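Local structure of histone-lysine N-methyltransferase, H3 lysine-9 specific SUVH6 (Arabidopsis thaliana, 6A5K) at residues Thr13-Ile24 and Leu42-Leu52; Thr273-Trp281 and Glu381-Asp389. The protein methylates lysine 9 of histone H3 with S-adenosylmethionine as the methyl donor, and probably recognises methylated non-CG DNA through its SRA domain. The protein carries 1 engineered substitution. All blocks are in the same frame, centred on the assembly; numbering follows the deposited sequence.

How the contacts relate
The two contacts follow one another along the chain: contact 1 closes at L52, long before contact 2 opens at T273. Their centres lie 38 Å apart, their nearest atoms about 19 Å, and they share no helix, strand or sheet. Contact 1 packs helix 5-29 against helix 44-54 near the N-terminus, where partners from the SRA, Pre-SET and SET regions surround the pair. Contact 2 fastens a Pre-SET loop to the outermost strand 385-388 in the SET region, beside Y382, whose side chain comes within about 5 Å of bound S-adenosylmethionine. Contact 1 thus pairs two N-terminal helices among the domains, whereas contact 2 ties the Pre-SET region directly to the SET region by backbone bonding.

Contact 1 (Thr13-Ile24 and Leu42-Leu52); sequences TLRLFHGVCRKI and LRIDFEASTIL
The carbonyl oxygen of D45 is gripped twice from its own helix, by S49 N and by S49 OG (2.7 Å) arriving from opposite faces of the carbonyl plane, while the edge of the F17 ring abuts it, CE1 lying 3.6 Å from D45 O. F17 is a knob in a hole formed by D45, A48, S49 and L52. Its CG stands anti to the backbone N (chi1 171°), which swings the ring out toward the second helix; CE1 also meets A48 CB at 3.6 Å. One ring face is covered by C21 SG, offset toward the rim, and the same sulfur reaches across to A48 CB at 3.7 Å. V20 CG1 comes to that methyl as well, making A48 the small residue around which three side chains gather.

A second knob, I24, enters among I44, E47, A48 and I51. Its CG2 lies 3.9 Å from I44 CG2, the two side chains passing each other head to tail, and 3.6 Å from E47 OE1, while the other carboxylate oxygen of E47 is paired with R37. I44 holds CG1 between the backbone N and the carbonyl carbon (chi1 66°), turning CD1 onto C21 CB and C21 O. In return L52 is a knob among T13, L16, F17 and V20, with CD2 3.9 Å from F17 CB.

The short helical segments approach to 8.7 Å at 126°, closer to antiparallel than to parallel. Around them, L420 of helix 412-420 touches L16, V20 and L52, I86 of helix 81-87 touches F17, and R22 forms a salt bridge with D319. Reciprocal packing without any interhelical hydrogen bond is that of a crossed helix pair packed knobs-into-holes, here set between the SRA, Pre-SET and SET parts of the protein.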
loop_
_atom_site.group_PDB
_atom_site.type_symbol
_atom_site.label_atom_id
_atom_site.label_comp_id
_atom_site.label_asym_id
_atom_site.label_seq_id
_atom_site.Cartn_x
_atom_site.Cartn_y
_atom_site.Cartn_z
ATOM N N THR A 13 -5.148 -5.650 10.533
ATOM C CA THR A 13 -5.306 -7.095 10.358
ATOM C C THR A 13 -4.718 -7.517 9.014
ATOM O O THR A 13 -4.005 -8.528 8.927
ATOM C CB THR A 13 -6.791 -7.520 10.462
ATOM O OG1 THR A 13 -7.291 -7.168 11.759
ATOM C CG2 THR A 13 -6.947 -9.029 10.267
ATOM N N LEU A 14 -4.998 -6.738 7.970
ATOM C CA LEU A 14 -4.419 -7.035 6.658
ATOM C C LEU A 14 -2.896 -6.869 6.667
ATOM O O LEU A 14 -2.169 -7.629 6.018
ATOM C CB LEU A 14 -5.033 -6.147 5.572
ATOM C CG LEU A 14 -6.531 -6.310 5.297
ATOM C CD1 LEU A 14 -6.986 -5.331 4.204
ATOM C CD2 LEU A 14 -6.843 -7.731 4.908
ATOM N N ARG A 15 -2.426 -5.871 7.409
ATOM C CA ARG A 15 -0.996 -5.589 7.522
ATOM C C ARG A 15 -0.289 -6.761 8.215
ATOM O O ARG A 15 0.772 -7.227 7.771
ATOM C CB ARG A 15 -0.788 -4.267 8.282
ATOM C CG ARG A 15 0.572 -3.630 8.120
ATOM C CD ARG A 15 0.586 -2.221 8.725
ATOM N NE ARG A 15 -0.335 -1.319 8.038
ATOM C CZ ARG A 15 -1.085 -0.410 8.656
ATOM N NH1 ARG A 15 -1.029 -0.285 9.974
ATOM N NH2 ARG A 15 -1.890 0.379 7.959
ATOM N N LEU A 16 -0.896 -7.250 9.293
ATOM C CA LEU A 16 -0.397 -8.418 10.009
ATOM C C LEU A 16 -0.349 -9.641 9.087
ATOM O O LEU A 16 0.659 -10.353 9.022
ATOM C CB LEU A 16 -1.274 -8.705 11.228
ATOM C CG LEU A 16 -0.820 -9.820 12.167
ATOM C CD1 LEU A 16 0.462 -9.415 12.904
ATOM C CD2 LEU A 16 -1.937 -10.181 13.148
ATOM N N PHE A 17 -1.443 -9.867 8.363
ATOM C CA PHE A 17 -1.509 -10.968 7.409
ATOM C C PHE A 17 -0.362 -10.926 6.390
ATOM O O PHE A 17 0.346 -11.923 6.186
ATOM C CB PHE A 17 -2.851 -10.954 6.672
ATOM C CG PHE A 17 -2.917 -11.925 5.535
ATOM C CD1 PHE A 17 -3.075 -13.281 5.774
ATOM C CD2 PHE A 17 -2.825 -11.485 4.223
ATOM C CE1 PHE A 17 -3.142 -14.183 4.729
ATOM C CE2 PHE A 17 -2.892 -12.383 3.173
ATOM C CZ PHE A 17 -3.047 -13.735 3.429
ATOM N N HIS A 18 -0.163 -9.773 5.757
ATOM C CA HIS A 18 0.892 -9.682 4.751
ATOM C C HIS A 18 2.284 -9.781 5.368
ATOM O O HIS A 18 3.212 -10.305 4.739
ATOM C CB HIS A 18 0.736 -8.398 3.931
ATOM C CG HIS A 18 -0.328 -8.507 2.887
ATOM N ND1 HIS A 18 -0.127 -9.170 1.694
ATOM C CD2 HIS A 18 -1.619 -8.098 2.878
ATOM C CE1 HIS A 18 -1.243 -9.145 0.986
ATOM N NE2 HIS A 18 -2.166 -8.505 1.683
ATOM N N GLY A 19 2.418 -9.302 6.600
ATOM C CA GLY A 19 3.664 -9.440 7.332
ATOM C C GLY A 19 4.019 -10.907 7.491
ATOM O O GLY A 19 5.147 -11.325 7.212
ATOM N N VAL A 20 3.043 -11.699 7.923
ATOM C CA VAL A 20 3.254 -13.135 8.088
ATOM C C VAL A 20 3.547 -13.834 6.753
ATOM O O VAL A 20 4.469 -14.657 6.667
ATOM C CB VAL A 20 2.034 -13.798 8.767
ATOM C CG1 VAL A 20 2.193 -15.320 8.791
ATOM C CG2 VAL A 20 1.870 -13.246 10.177
ATOM N N CYS A 21 2.767 -13.510 5.719
ATOM C CA CYS A 21 3.041 -14.023 4.371
ATOM C C CYS A 21 4.499 -13.808 3.955
ATOM O O CYS A 21 5.190 -14.741 3.516
ATOM C CB CYS A 21 2.139 -13.350 3.329
ATOM S SG CYS A 21 0.411 -13.868 3.336
ATOM N N ARG A 22 4.965 -12.570 4.085
ATOM C CA ARG A 22 6.286 -12.227 3.575
ATOM C C ARG A 22 7.401 -12.727 4.491
ATOM O O ARG A 22 8.533 -12.920 4.042
ATOM C CB ARG A 22 6.384 -10.718 3.351
ATOM C CG ARG A 22 5.496 -10.265 2.182
ATOM C CD ARG A 22 5.911 -8.921 1.592
ATOM N NE ARG A 22 5.264 -8.684 0.301
ATOM C CZ ARG A 22 5.745 -9.099 -0.866
ATOM N NH1 ARG A 22 6.885 -9.778 -0.913
ATOM N NH2 ARG A 22 5.089 -8.839 -1.991
ATOM N N LYS A 23 7.092 -12.963 5.762
ATOM C CA LYS A 23 8.081 -13.587 6.644
ATOM C C LYS A 23 8.236 -15.078 6.312
ATOM O O LYS A 23 9.348 -15.623 6.313
ATOM C CB LYS A 23 7.699 -13.395 8.113
ATOM C CG LYS A 23 8.630 -14.108 9.092
ATOM C CD LYS A 23 10.050 -13.550 9.051
ATOM C CE LYS A 23 10.083 -12.063 9.368
ATOM N NZ LYS A 23 11.471 -11.587 9.637
ATOM N N ILE A 24 7.120 -15.741 6.024
ATOM C CA ILE A 24 7.177 -17.136 5.595
ATOM C C ILE A 24 7.963 -17.239 4.285
ATOM O O ILE A 24 8.826 -18.120 4.114
ATOM C CB ILE A 24 5.772 -17.740 5.412
ATOM C CG1 ILE A 24 5.035 -17.797 6.750
ATOM C CG2 ILE A 24 5.855 -19.139 4.805
ATOM C CD1 ILE A 24 3.576 -18.205 6.618
ATOM N N LEU A 42 4.119 -24.389 -2.116
ATOM C CA LEU A 42 3.990 -23.701 -0.848
ATOM C C LEU A 42 2.887 -22.666 -1.022
ATOM O O LEU A 42 2.767 -22.044 -2.079
ATOM C CB LEU A 42 5.313 -23.047 -0.442
ATOM C CG LEU A 42 5.301 -21.840 0.502
ATOM C CD1 LEU A 42 4.810 -22.244 1.880
ATOM C CD2 LEU A 42 6.683 -21.223 0.589
ATOM N N ARG A 43 2.054 -22.511 -0.002
ATOM C CA ARG A 43 0.963 -21.550 -0.060
ATOM C C ARG A 43 1.049 -20.592 1.118
ATOM O O ARG A 43 0.448 -20.838 2.159
ATOM C CB ARG A 43 -0.383 -22.271 -0.061
ATOM C CG ARG A 43 -0.677 -23.034 -1.334
ATOM C CD ARG A 43 -2.133 -22.851 -1.731
ATOM N NE ARG A 43 -2.411 -21.461 -2.084
ATOM C CZ ARG A 43 -3.631 -20.959 -2.247
ATOM N NH1 ARG A 43 -4.696 -21.732 -2.087
ATOM N NH2 ARG A 43 -3.786 -19.682 -2.570
ATOM N N ILE A 44 1.795 -19.502 0.954
ATOM C CA ILE A 44 2.041 -18.611 2.077
ATOM C C ILE A 44 0.751 -17.951 2.561
ATOM O O ILE A 44 0.616 -17.666 3.746
ATOM C CB ILE A 44 3.100 -17.521 1.743
ATOM C CG1 ILE A 44 2.595 -16.555 0.672
ATOM C CG2 ILE A 44 4.425 -18.169 1.325
ATOM C CD1 ILE A 44 3.628 -15.510 0.259
ATOM N N ASP A 45 -0.200 -17.734 1.659
ATOM C CA ASP A 45 -1.473 -17.127 2.055
ATOM C C ASP A 45 -2.285 -18.097 2.912
ATOM O O ASP A 45 -2.903 -17.705 3.901
ATOM C CB ASP A 45 -2.282 -16.682 0.828
ATOM C CG ASP A 45 -2.533 -17.810 -0.160
ATOM O OD1 ASP A 45 -1.637 -18.663 -0.347
ATOM O OD2 ASP A 45 -3.632 -17.837 -0.758
ATOM N N PHE A 46 -2.268 -19.371 2.533
ATOM C CA PHE A 46 -2.956 -20.405 3.292
ATOM C C PHE A 46 -2.350 -20.565 4.692
ATOM O O PHE A 46 -3.074 -20.627 5.696
ATOM C CB PHE A 46 -2.900 -21.730 2.537
ATOM C CG PHE A 46 -3.832 -22.772 3.070
ATOM C CD1 PHE A 46 -5.103 -22.916 2.540
ATOM C CD2 PHE A 46 -3.438 -23.620 4.096
ATOM C CE1 PHE A 46 -5.966 -23.883 3.023
ATOM C CE2 PHE A 46 -4.297 -24.588 4.586
ATOM C CZ PHE A 46 -5.560 -24.722 4.048
ATOM N N GLU A 47 -1.023 -20.626 4.754
ATOM C CA GLU A 47 -0.318 -20.793 6.023
ATOM C C GLU A 47 -0.516 -19.593 6.945
ATOM O O GLU A 47 -0.769 -19.758 8.153
ATOM C CB GLU A 47 1.174 -21.044 5.774
ATOM C CG GLU A 47 1.448 -22.333 5.011
ATOM C CD GLU A 47 2.918 -22.713 4.982
ATOM O OE1 GLU A 47 3.748 -21.977 5.559
ATOM O OE2 GLU A 47 3.241 -23.760 4.380
ATOM N N ALA A 48 -0.418 -18.393 6.373
ATOM C CA ALA A 48 -0.651 -17.168 7.123
ATOM C C ALA A 48 -2.077 -17.123 7.649
ATOM O O ALA A 48 -2.314 -16.725 8.795
ATOM C CB ALA A 48 -0.365 -15.934 6.253
ATOM N N SER A 49 -3.023 -17.528 6.802
ATOM C CA SER A 49 -4.427 -17.575 7.201
ATOM C C SER A 49 -4.614 -18.506 8.390
ATOM O O SER A 49 -5.327 -18.172 9.332
ATOM C CB SER A 49 -5.323 -18.028 6.038
ATOM O OG SER A 49 -5.307 -17.091 4.974
ATOM N N THR A 50 -3.986 -19.679 8.336
ATOM C CA THR A 50 -4.097 -20.636 9.431
ATOM C C THR A 50 -3.554 -20.041 10.725
ATOM O O THR A 50 -4.178 -20.168 11.791
ATOM C CB THR A 50 -3.352 -21.949 9.116
ATOM O OG1 THR A 50 -4.015 -22.620 8.038
ATOM C CG2 THR A 50 -3.334 -22.858 10.332
ATOM N N ILE A 51 -2.405 -19.372 10.625
ATOM C CA ILE A 51 -1.787 -18.758 11.801
ATOM C C ILE A 51 -2.681 -17.677 12.417
ATOM O O ILE A 51 -2.889 -17.648 13.634
ATOM C CB ILE A 51 -0.400 -18.172 11.455
ATOM C CG1 ILE A 51 0.579 -19.318 11.154
ATOM C CG2 ILE A 51 0.132 -17.325 12.599
ATOM C CD1 ILE A 51 1.864 -18.869 10.497
ATOM N N LEU A 52 -3.238 -16.811 11.580
ATOM C CA LEU A 52 -4.134 -15.770 12.078
ATOM C C LEU A 52 -5.414 -16.360 12.678
ATOM O O LEU A 52 -5.928 -15.867 13.682
ATOM C CB LEU A 52 -4.478 -14.780 10.959
ATOM C CG LEU A 52 -3.616 -13.516 10.872
ATOM C CD1 LEU A 52 -2.199 -13.793 10.384
ATOM C CD2 LEU A 52 -4.291 -12.474 9.996
#

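Contact 2 (Thr273-Trp281 and Glu381-Asp389); sequences TVKLIYPDW and EYVGELLED
A single parallel beta bridge between I277 and E385 joins the Pre-SET loop after strand 271-272 to strand 385-388 of the SET region, at the outer side of a three-stranded sheet whose next strand, 436-442, bonds E385 and L387. I277 N donates almost straight to G384 O (3.2 Å, 173°), and L386 N returns a bond to I277 O (2.8 Å), arriving nearly along the C=O axis. Alongside, I277 CD1 rests on E385 CG at 3.9 Å, the two side chains pointing the same way.

Both methyls of L276 lie against L386 CD2, CD2 the nearer at 3.6 Å, and L276 CD1 also comes 3.3 Å from E381 OE2, the oxygen that H477 ND1 holds by a hydrogen bond. Replacing L276 by an alanine would probably open a gap beside L386 CD2 and uncover this side of the E381 carboxylate. P279 crosses L386 at about a right angle, its CG 3.3 Å from L386 O.

V383 points CG1 directly away from its own amide nitrogen (chi1 172°), which places that methyl 3.4 Å from T273 O, a buried carbonyl without a polar partner. Two backbone bonds thus set the register, while methyls of V383 and L276 and the P279 ring lie over oxygens without bonding to them; specificity probably rests mainly on those bonds and on apolar fit.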
loop_
_atom_site.group_PDB
_atom_site.type_symbol
_atom_site.label_atom_id
_atom_site.label_comp_id
_atom_site.label_asym_id
_atom_site.label_seq_id
_atom_site.Cartn_x
_atom_site.Cartn_y
_atom_site.Cartn_z
ATOM N N THR A 273 15.093 18.821 -6.807
ATOM C CA THR A 273 16.380 18.140 -6.735
ATOM C C THR A 273 16.203 16.638 -6.537
ATOM O O THR A 273 15.456 16.210 -5.656
ATOM C CB THR A 273 17.239 18.690 -5.581
ATOM O OG1 THR A 273 17.144 20.121 -5.547
ATOM C CG2 THR A 273 18.688 18.280 -5.767
ATOM N N VAL A 274 16.888 15.837 -7.346
ATOM C CA VAL A 274 16.844 14.385 -7.178
ATOM C C VAL A 274 18.046 13.891 -6.368
ATOM O O VAL A 274 18.162 12.704 -6.070
ATOM C CB VAL A 274 16.812 13.639 -8.533
ATOM C CG1 VAL A 274 15.753 14.227 -9.445
ATOM C CG2 VAL A 274 18.174 13.699 -9.202
ATOM N N LYS A 275 18.937 14.806 -6.007
ATOM C CA LYS A 275 20.137 14.426 -5.268
ATOM C C LYS A 275 20.244 15.125 -3.917
ATOM O O LYS A 275 19.968 16.318 -3.793
ATOM C CB LYS A 275 21.390 14.714 -6.104
ATOM C CG LYS A 275 21.437 13.946 -7.413
ATOM C CD LYS A 275 22.642 13.019 -7.472
ATOM C CE LYS A 275 23.667 13.510 -8.483
ATOM N NZ LYS A 275 24.477 12.388 -9.045
ATOM N N LEU A 276 20.660 14.370 -2.908
ATOM C CA LEU A 276 20.904 14.944 -1.593
ATOM C C LEU A 276 22.028 15.969 -1.649
ATOM O O LEU A 276 23.005 15.801 -2.382
ATOM C CB LEU A 276 21.244 13.852 -0.579
ATOM C CG LEU A 276 20.082 12.994 -0.085
ATOM C CD1 LEU A 276 20.614 11.829 0.740
ATOM C CD2 LEU A 276 19.118 13.846 0.730
ATOM N N ILE A 277 21.878 17.039 -0.882
ATOM C CA ILE A 277 22.935 18.030 -0.769
ATOM C C ILE A 277 23.619 17.877 0.581
ATOM O O ILE A 277 23.005 18.082 1.629
ATOM C CB ILE A 277 22.392 19.451 -0.942
ATOM C CG1 ILE A 277 21.660 19.557 -2.281
ATOM C CG2 ILE A 277 23.522 20.482 -0.830
ATOM C CD1 ILE A 277 20.839 20.803 -2.424
ATOM N N TYR A 278 24.889 17.489 0.540
ATOM C CA TYR A 278 25.665 17.249 1.748
ATOM C C TYR A 278 26.462 18.480 2.135
ATOM O O TYR A 278 26.901 19.238 1.269
ATOM C CB TYR A 278 26.627 16.073 1.550
ATOM C CG TYR A 278 25.980 14.707 1.445
ATOM C CD1 TYR A 278 25.647 13.983 2.583
ATOM C CD2 TYR A 278 25.723 14.132 0.206
ATOM C CE1 TYR A 278 25.063 12.731 2.490
ATOM C CE2 TYR A 278 25.141 12.882 0.103
ATOM C CZ TYR A 278 24.811 12.186 1.249
ATOM O OH TYR A 278 24.230 10.940 1.154
ATOM N N PRO A 279 26.653 18.692 3.445
ATOM C CA PRO A 279 27.738 19.599 3.821
ATOM C C PRO A 279 29.053 18.957 3.392
ATOM O O PRO A 279 29.092 17.742 3.183
ATOM C CB PRO A 279 27.621 19.700 5.348
ATOM C CG PRO A 279 26.238 19.198 5.671
ATOM C CD PRO A 279 25.923 18.181 4.615
ATOM N N ASP A 280 30.110 19.746 3.256
ATOM C CA ASP A 280 31.367 19.213 2.743
ATOM C C ASP A 280 32.034 18.249 3.727
ATOM O O ASP A 280 32.634 17.251 3.317
ATOM C CB ASP A 280 32.310 20.354 2.382
ATOM C CG ASP A 280 31.701 21.307 1.370
ATOM O OD1 ASP A 280 31.051 20.820 0.419
ATOM O OD2 ASP A 280 31.875 22.537 1.512
ATOM N N TRP A 281 31.901 18.521 5.023
ATOM C CA TRP A 281 32.516 17.666 6.033
ATOM C C TRP A 281 31.695 16.401 6.279
ATOM O O TRP A 281 31.997 15.632 7.190
ATOM C CB TRP A 281 32.714 18.434 7.346
ATOM C CG TRP A 281 31.439 18.822 8.032
ATOM C CD1 TRP A 281 30.776 18.114 8.995
ATOM C CD2 TRP A 281 30.677 20.013 7.815
ATOM N NE1 TRP A 281 29.645 18.790 9.386
ATOM C CE2 TRP A 281 29.561 19.960 8.676
ATOM C CE3 TRP A 281 30.827 21.121 6.975
ATOM C CZ2 TRP A 281 28.601 20.970 8.719
ATOM C CZ3 TRP A 281 29.873 22.124 7.019
ATOM C CH2 TRP A 281 28.775 22.042 7.886
ATOM N N GLU A 381 12.342 8.850 -1.955
ATOM C CA GLU A 381 13.201 9.341 -0.881
ATOM C C GLU A 381 12.718 10.705 -0.409
ATOM O O GLU A 381 12.068 11.423 -1.164
ATOM C CB GLU A 381 14.658 9.433 -1.365
ATOM C CG GLU A 381 15.670 9.840 -0.297
ATOM C CD GLU A 381 17.113 9.626 -0.737
ATOM O OE1 GLU A 381 17.335 9.221 -1.896
ATOM O OE2 GLU A 381 18.027 9.864 0.079
ATOM N N TYR A 382 13.025 11.065 0.836
ATOM C CA TYR A 382 12.903 12.459 1.245
ATOM C C TYR A 382 14.207 13.163 0.906
ATOM O O TYR A 382 15.201 13.021 1.615
ATOM C CB TYR A 382 12.585 12.595 2.739
ATOM C CG TYR A 382 12.077 13.976 3.096
ATOM C CD1 TYR A 382 12.959 15.024 3.343
ATOM C CD2 TYR A 382 10.716 14.233 3.176
ATOM C CE1 TYR A 382 12.495 16.293 3.656
ATOM C CE2 TYR A 382 10.244 15.497 3.488
ATOM C CZ TYR A 382 11.140 16.521 3.727
ATOM O OH TYR A 382 10.670 17.777 4.037
ATOM N N VAL A 383 14.208 13.907 -0.194
ATOM C CA VAL A 383 15.431 14.556 -0.656
ATOM C C VAL A 383 15.421 16.045 -0.332
ATOM O O VAL A 383 14.400 16.716 -0.494
ATOM C CB VAL A 383 15.630 14.348 -2.176
ATOM C CG1 VAL A 383 16.802 15.177 -2.695
ATOM C CG2 VAL A 383 15.846 12.873 -2.483
ATOM N N GLY A 384 16.565 16.548 0.130
ATOM C CA GLY A 384 16.739 17.955 0.431
ATOM C C GLY A 384 18.183 18.202 0.834
ATOM O O GLY A 384 19.061 17.403 0.510
ATOM N N GLU A 385 18.435 19.296 1.546
ATOM C CA GLU A 385 19.782 19.583 2.038
ATOM C C GLU A 385 19.967 18.980 3.426
ATOM O O GLU A 385 19.162 19.242 4.319
ATOM C CB GLU A 385 20.053 21.089 2.101
ATOM C CG GLU A 385 19.445 21.922 0.986
ATOM C CD GLU A 385 19.728 23.413 1.163
ATOM O OE1 GLU A 385 20.873 23.769 1.525
ATOM O OE2 GLU A 385 18.805 24.229 0.952
ATOM N N LEU A 386 21.014 18.177 3.602
ATOM C CA LEU A 386 21.383 17.661 4.922
ATOM C C LEU A 386 21.958 18.775 5.786
ATOM O O LEU A 386 22.914 19.436 5.389
ATOM C CB LEU A 386 22.414 16.529 4.815
ATOM C CG LEU A 386 21.979 15.065 4.725
ATOM C CD1 LEU A 386 20.903 14.754 5.756
ATOM C CD2 LEU A 386 21.527 14.696 3.317
ATOM N N LEU A 387 21.393 18.965 6.973
ATOM C CA LEU A 387 21.849 20.013 7.888
ATOM C C LEU A 387 21.960 19.489 9.313
ATOM O O LEU A 387 21.175 18.643 9.720
ATOM C CB LEU A 387 20.882 21.204 7.874
ATOM C CG LEU A 387 20.645 22.006 6.593
ATOM C CD1 LEU A 387 19.595 23.077 6.841
ATOM C CD2 LEU A 387 21.949 22.629 6.083
ATOM N N GLU A 388 22.927 19.996 10.072
ATOM C CA GLU A 388 22.881 19.856 11.526
ATOM C C GLU A 388 21.554 20.423 12.012
ATOM O O GLU A 388 21.080 21.422 11.465
ATOM C CB GLU A 388 24.040 20.601 12.204
ATOM C CG GLU A 388 25.420 20.213 11.717
ATOM C CD GLU A 388 26.514 21.045 12.365
ATOM O OE1 GLU A 388 27.452 20.451 12.934
ATOM O OE2 GLU A 388 26.434 22.291 12.305
ATOM N N ASP A 389 20.964 19.798 13.030
ATOM C CA ASP A 389 19.690 20.267 13.583
ATOM C C ASP A 389 19.714 21.759 13.904
ATOM O O ASP A 389 18.773 22.478 13.580
ATOM C CB ASP A 389 19.311 19.483 14.846
ATOM C CG ASP A 389 18.843 18.067 14.544
ATOM O OD1 ASP A 389 18.539 17.760 13.369
ATOM O OD2 ASP A 389 18.763 17.260 15.496
#